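Local coordinates for protein N-acetyltransferase (Staphylococcus aureus subsp. aureus, PDB 4M85) that probably transfers the acetyl group of acetyl-coenzyme A to an amino group of an acceptor substrate, at residues Asp15-Val20 and Asp42-Ser47; Lys33-Asp38 and Lys98-Pro103. One frame throughout, in Å; residues are numbered along the deposited sequence.

Interaction 1 (Asp15-Val20 and Asp42-Ser47); sequences DIAKLV and DAIEKS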
loop_
_atom_site.group_PDB
_atom_site.type_symbol
_atom_site.label_atom_id
_atom_site.label_comp_id
_atom_site.label_asym_id
_atom_site.label_seq_id
_atom_site.Cartn_x
_atom_site.Cartn_y
_atom_site.Cartn_z
ATOM N N ASP A 15 -6.517 -11.456 2.455
ATOM C CA ASP A 15 -6.434 -10.503 3.577
ATOM C C ASP A 15 -5.821 -9.176 3.141
ATOM O O ASP A 15 -6.301 -8.099 3.504
ATOM C CB ASP A 15 -5.654 -11.116 4.747
ATOM C CG ASP A 15 -6.494 -12.130 5.562
ATOM O OD1 ASP A 15 -7.696 -11.881 5.795
ATOM O OD2 ASP A 15 -5.943 -13.166 5.996
ATOM N N ILE A 16 -4.767 -9.253 2.334
ATOM C CA ILE A 16 -4.167 -8.063 1.740
ATOM C C ILE A 16 -5.249 -7.251 0.970
ATOM O O ILE A 16 -5.349 -6.031 1.131
ATOM C CB ILE A 16 -2.972 -8.435 0.851
ATOM C CG1 ILE A 16 -1.802 -8.945 1.714
ATOM C CG2 ILE A 16 -2.549 -7.258 -0.019
ATOM C CD1 ILE A 16 -0.583 -9.441 0.958
ATOM N N ALA A 17 -6.085 -7.928 0.188
ATOM C CA ALA A 17 -7.135 -7.246 -0.567
ATOM C C ALA A 17 -8.094 -6.463 0.340
ATOM O O ALA A 17 -8.487 -5.354 0.039
ATOM C CB ALA A 17 -7.907 -8.264 -1.406
ATOM N N LYS A 18 -8.443 -7.020 1.487
ATOM C CA LYS A 18 -9.348 -6.316 2.398
ATOM C C LYS A 18 -8.685 -5.050 2.915
ATOM O O LYS A 18 -9.311 -3.984 2.952
ATOM C CB LYS A 18 -9.761 -7.242 3.537
ATOM C CG LYS A 18 -10.595 -8.421 3.074
ATOM C CD LYS A 18 -11.010 -9.265 4.274
ATOM C CE LYS A 18 -11.460 -10.657 3.865
ATOM N NZ LYS A 18 -11.785 -11.462 5.082
ATOM N N LEU A 19 -7.403 -5.158 3.257
ATOM C CA LEU A 19 -6.633 -4.008 3.738
ATOM C C LEU A 19 -6.557 -2.895 2.689
ATOM O O LEU A 19 -6.827 -1.734 3.002
ATOM C CB LEU A 19 -5.223 -4.443 4.161
ATOM C CG LEU A 19 -5.082 -5.157 5.514
ATOM C CD1 LEU A 19 -3.742 -5.880 5.644
ATOM C CD2 LEU A 19 -5.273 -4.195 6.699
ATOM N N VAL A 20 -6.186 -3.259 1.452
ATOM C CA VAL A 20 -6.075 -2.297 0.348
ATOM C C VAL A 20 -7.459 -1.721 0.060
ATOM O O VAL A 20 -7.611 -0.535 -0.104
ATOM C CB VAL A 20 -5.484 -2.962 -0.938
ATOM C CG1 VAL A 20 -5.598 -2.046 -2.163
ATOM C CG2 VAL A 20 -4.028 -3.359 -0.711
ATOM N N ASP A 42 -12.096 -9.124 -5.614
ATOM C CA ASP A 42 -11.595 -10.071 -6.595
ATOM C C ASP A 42 -10.482 -9.450 -7.456
ATOM O O ASP A 42 -9.454 -10.070 -7.706
ATOM C CB ASP A 42 -12.727 -10.558 -7.493
ATOM C CG ASP A 42 -12.239 -11.477 -8.567
ATOM O OD1 ASP A 42 -11.825 -12.609 -8.251
ATOM O OD2 ASP A 42 -12.251 -11.064 -9.735
ATOM N N ALA A 43 -10.699 -8.230 -7.915
ATOM C CA ALA A 43 -9.695 -7.566 -8.743
ATOM C C ALA A 43 -8.367 -7.321 -8.006
ATOM O O ALA A 43 -7.292 -7.548 -8.583
ATOM C CB ALA A 43 -10.237 -6.280 -9.303
ATOM N N ILE A 44 -8.441 -6.818 -6.767
ATOM C CA ILE A 44 -7.231 -6.529 -5.990
ATOM C C ILE A 44 -6.508 -7.827 -5.686
ATOM O O ILE A 44 -5.297 -7.886 -5.776
ATOM C CB ILE A 44 -7.541 -5.753 -4.671
ATOM C CG1 ILE A 44 -8.153 -4.391 -4.959
ATOM C CG2 ILE A 44 -6.305 -5.517 -3.836
ATOM C CD1 ILE A 44 -9.051 -3.870 -3.839
ATOM N N GLU A 45 -7.255 -8.872 -5.340
ATOM C CA GLU A 45 -6.696 -10.175 -5.090
ATOM C C GLU A 45 -5.878 -10.643 -6.298
ATOM O O GLU A 45 -4.770 -11.149 -6.154
ATOM C CB GLU A 45 -7.801 -11.203 -4.835
ATOM C CG GLU A 45 -8.568 -11.043 -3.524
ATOM C CD GLU A 45 -9.885 -11.801 -3.526
ATOM O OE1 GLU A 45 -10.085 -12.615 -4.439
ATOM O OE2 GLU A 45 -10.745 -11.575 -2.627
ATOM N N LYS A 46 -6.439 -10.479 -7.487
ATOM C CA LYS A 46 -5.727 -10.896 -8.693
ATOM C C LYS A 46 -4.504 -10.022 -8.919
ATOM O O LYS A 46 -3.484 -10.515 -9.409
ATOM C CB LYS A 46 -6.659 -10.839 -9.918
ATOM C CG LYS A 46 -7.659 -11.974 -9.971
ATOM C CD LYS A 46 -8.756 -11.702 -11.000
ATOM C CE LYS A 46 -9.572 -12.953 -11.284
ATOM N NZ LYS A 46 -10.928 -12.605 -11.775
ATOM N N SER A 47 -4.621 -8.727 -8.570
ATOM C CA SER A 47 -3.526 -7.762 -8.696
ATOM C C SER A 47 -2.280 -8.186 -7.904
ATOM O O SER A 47 -1.176 -7.737 -8.219
ATOM C CB SER A 47 -3.949 -6.352 -8.285
ATOM O OG SER A 47 -3.968 -6.128 -6.875
#

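Interaction 2 (Lys33-Asp38 and Lys98-Pro103); sequences KHLPKD and KQYGTP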
loop_
_atom_site.group_PDB
_atom_site.type_symbol
_atom_site.label_atom_id
_atom_site.label_comp_id
_atom_site.label_asym_id
_atom_site.label_seq_id
_atom_site.Cartn_x
_atom_site.Cartn_y
_atom_site.Cartn_z
ATOM N N LYS A 33 -16.291 3.658 -4.995
ATOM C CA LYS A 33 -17.601 4.253 -4.721
ATOM C C LYS A 33 -18.731 3.679 -5.561
ATOM O O LYS A 33 -19.828 3.512 -5.046
ATOM C CB LYS A 33 -17.557 5.778 -4.881
ATOM C CG LYS A 33 -17.491 6.551 -3.570
ATOM C CD LYS A 33 -16.504 5.961 -2.565
ATOM C CE LYS A 33 -16.510 6.744 -1.263
ATOM N NZ LYS A 33 -15.910 5.948 -0.161
ATOM N N HIS A 34 -18.461 3.344 -6.822
ATOM C CA HIS A 34 -19.520 2.965 -7.756
ATOM C C HIS A 34 -19.530 1.515 -8.191
ATOM O O HIS A 34 -20.422 1.120 -8.929
ATOM C CB HIS A 34 -19.474 3.874 -8.984
ATOM C CG HIS A 34 -19.813 5.291 -8.669
ATOM N ND1 HIS A 34 -18.854 6.268 -8.534
ATOM C CD2 HIS A 34 -20.999 5.883 -8.398
ATOM C CE1 HIS A 34 -19.437 7.410 -8.220
ATOM N NE2 HIS A 34 -20.738 7.204 -8.132
ATOM N N LEU A 35 -18.570 0.712 -7.740
ATOM C CA LEU A 35 -18.551 -0.703 -8.126
ATOM C C LEU A 35 -18.758 -1.621 -6.934
ATOM O O LEU A 35 -18.462 -1.241 -5.800
ATOM C CB LEU A 35 -17.250 -1.074 -8.829
ATOM C CG LEU A 35 -16.990 -0.358 -10.149
ATOM C CD1 LEU A 35 -15.541 -0.551 -10.548
ATOM C CD2 LEU A 35 -17.932 -0.871 -11.228
ATOM N N PRO A 36 -19.284 -2.831 -7.186
ATOM C CA PRO A 36 -19.564 -3.743 -6.075
ATOM C C PRO A 36 -18.263 -4.178 -5.418
ATOM O O PRO A 36 -17.296 -4.456 -6.124
ATOM C CB PRO A 36 -20.242 -4.942 -6.747
ATOM C CG PRO A 36 -20.577 -4.523 -8.137
ATOM C CD PRO A 36 -19.613 -3.428 -8.494
ATOM N N LYS A 37 -18.259 -4.218 -4.091
ATOM C CA LYS A 37 -17.105 -4.617 -3.279
ATOM C C LYS A 37 -16.586 -5.976 -3.665
ATOM O O LYS A 37 -15.388 -6.228 -3.595
ATOM C CB LYS A 37 -17.470 -4.685 -1.778
ATOM C CG LYS A 37 -18.185 -3.451 -1.232
ATOM C CD LYS A 37 -17.915 -3.203 0.254
ATOM C CE LYS A 37 -18.023 -1.728 0.658
ATOM N NZ LYS A 37 -19.171 -1.005 0.055
ATOM N N ASP A 38 -17.506 -6.858 -4.033
ATOM C CA ASP A 38 -17.172 -8.215 -4.402
ATOM C C ASP A 38 -16.222 -8.203 -5.571
ATOM O O ASP A 38 -15.239 -8.951 -5.600
ATOM C CB ASP A 38 -18.437 -8.977 -4.813
ATOM C CG ASP A 38 -18.224 -10.474 -4.864
ATOM O OD1 ASP A 38 -18.821 -11.117 -5.747
ATOM O OD2 ASP A 38 -17.470 -11.002 -4.023
ATOM N N LYS A 98 -13.300 -2.885 -15.773
ATOM C CA LYS A 98 -12.320 -2.472 -16.784
ATOM C C LYS A 98 -12.651 -1.113 -17.368
ATOM O O LYS A 98 -11.747 -0.391 -17.781
ATOM C CB LYS A 98 -12.212 -3.504 -17.911
ATOM C CG LYS A 98 -11.564 -4.811 -17.476
ATOM C CD LYS A 98 -11.514 -5.837 -18.606
ATOM C CE LYS A 98 -10.229 -5.773 -19.408
ATOM N NZ LYS A 98 -9.057 -6.367 -18.691
ATOM N N GLN A 99 -13.934 -0.749 -17.401
ATOM C CA GLN A 99 -14.336 0.563 -17.931
ATOM C C GLN A 99 -13.761 1.736 -17.114
ATOM O O GLN A 99 -13.571 2.834 -17.645
ATOM C CB GLN A 99 -15.863 0.667 -18.063
ATOM C CG GLN A 99 -16.617 0.745 -16.741
ATOM C CD GLN A 99 -18.031 0.154 -16.789
ATOM O OE1 GLN A 99 -18.452 -0.417 -17.803
ATOM N NE2 GLN A 99 -18.767 0.286 -15.682
ATOM N N TYR A 100 -13.437 1.503 -15.843
ATOM C CA TYR A 100 -12.893 2.580 -15.007
ATOM C C TYR A 100 -11.425 2.923 -15.276
ATOM O O TYR A 100 -10.932 3.940 -14.803
ATOM C CB TYR A 100 -13.135 2.277 -13.534
ATOM C CG TYR A 100 -14.554 2.590 -13.142
ATOM C CD1 TYR A 100 -15.579 1.660 -13.338
ATOM C CD2 TYR A 100 -14.891 3.833 -12.622
ATOM C CE1 TYR A 100 -16.893 1.955 -12.997
ATOM C CE2 TYR A 100 -16.201 4.138 -12.279
ATOM C CZ TYR A 100 -17.199 3.197 -12.466
ATOM O OH TYR A 100 -18.499 3.496 -12.125
ATOM N N GLY A 101 -10.735 2.109 -16.064
ATOM C CA GLY A 101 -9.308 2.272 -16.230
ATOM C C GLY A 101 -8.606 1.796 -14.963
ATOM O O GLY A 101 -9.215 1.180 -14.090
ATOM N N THR A 102 -7.325 2.083 -14.863
ATOM C CA THR A 102 -6.544 1.578 -13.762
ATOM C C THR A 102 -6.866 2.438 -12.512
ATOM O O THR A 102 -7.197 3.627 -12.623
ATOM C CB THR A 102 -5.035 1.495 -14.105
ATOM O OG1 THR A 102 -4.441 2.795 -14.092
ATOM C CG2 THR A 102 -4.818 0.838 -15.469
ATOM N N PRO A 103 -6.818 1.821 -11.327
ATOM C CA PRO A 103 -7.315 2.445 -10.086
ATOM C C PRO A 103 -6.504 3.628 -9.567
ATOM O O PRO A 103 -7.068 4.470 -8.873
ATOM C CB PRO A 103 -7.280 1.309 -9.050
ATOM C CG PRO A 103 -6.687 0.130 -9.711
ATOM C CD PRO A 103 -6.370 0.431 -11.145
#

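Interaction 1 (Asp15-Val20 and Asp42-Ser47)
Ile44 meets Ala17 and Val20 through one methyl group, CG2, which does most of the work where helix 13-26 passes helix 37-49. This branch stands anti to the backbone N of Ile44 and comes down between two residues one helical turn apart. Ile44 CG2 lies 3.8 Å from Ala17 CA and touches Val20 CG1 at 3.9 Å. The other branch, CG1, is anti to the carbonyl carbon, and its terminal CD1 comes only loosely near the carbonyl oxygen of Ala17.

Val20 puts CG1 anti to its own backbone N (chi1 170°), and this rotation brings that methyl up to Ile44 CG2, the two side chains meeting at a slant. The small side chain of Ala17 lets the backbones come near, with Ala17 CA 5.4 Å from Glu45 CA. Ala17 CB rests against the aliphatic part of Glu45, 3.6 Å from Glu45 CG. Beyond CG the glutamate chain runs on extended, so only its methylene joins the apolar patch and the carboxylate lies past it.

The segment axes approach to 8.5 Å and cross at 119°, a steep angle that confines the contact to these few residues. On the side of helix 37-49 turned away from helix 13-26, Lys46 NZ reaches back one turn to Asp42 OD2 at 2.9 Å, a salt bridge to the syn lone pair, and also hydrogen-bonds to the carbonyl oxygen of Asp92.

Helix 13-26 lies directly on the sheet: Ile16 packs on Ile60 and Val62, Leu19 on Cys72 and Val20 on Ile74. Helix 37-49 forms a second layer over it, where Ile44 also touches Trp24 and Ala43 meets Leu93.

Interaction 2 (Lys33-Asp38 and Lys98-Pro103)
The bend between helix 30-34 and helix 37-49 is met here by the type I beta turn Lys98-Gly101, which begins at the last residue of helix 95-98 in the long connection from strand 68-77 to strand 114-121. Tyr100 reaches out of the turn, and the CD1-CE1 side of its ring runs alongside Leu35, the two side chains pointing in opposite directions. Leu35 CD2 lies 3.5 Å from Tyr100 CE1, and Leu35 CD1 is 3.6 Å from Tyr100 CD1, so both leucine methyls touch the ring. At the ring's far end Tyr100 OH comes to 3.3 Å from His34 CB, a close van der Waals contact, while the imidazole bends off and gives its ND1 to the carbonyl oxygen of Glu30.

Leu35 is also covered by Glu96 and Ile97, and Tyr100 by Leu31. Pro36 takes the N-cap position of helix 37-49. Gly101 ends the turn with a positive phi of 74°, Gly101 N bonded to Lys98 O at 3.2 Å. This is packing of a helix end and the following bend against a turn, chiefly through carbon atoms, at the edge of a GNAT fold, in the elaborated connection between its third and fourth strands.

In the fold
Interaction 1 uses helix 37-49, and interaction 2 lies at the bend leading into it; in both the touching atoms are chiefly carbon. Interaction 1 is the buried one: aliphatic branches mesh between two regular helices, the first of which lies on the sheet. Interaction 2, its centre about 13 Å from that of interaction 1 and farther from the middle of the chain, is only partly buried; there a tyrosine ring and its hydroxyl meet the last residue of a helix, His34, and the leucine just after it. Trp24 of helix 13-26 connects the two neighbourhoods, touching Ile44 in one and Pro103 in the other. The 15-20/42-47 pair thus joins helix 13-26 to helix 37-49, while 33-38/98-103 ties the bend to the connection after strand 68-77.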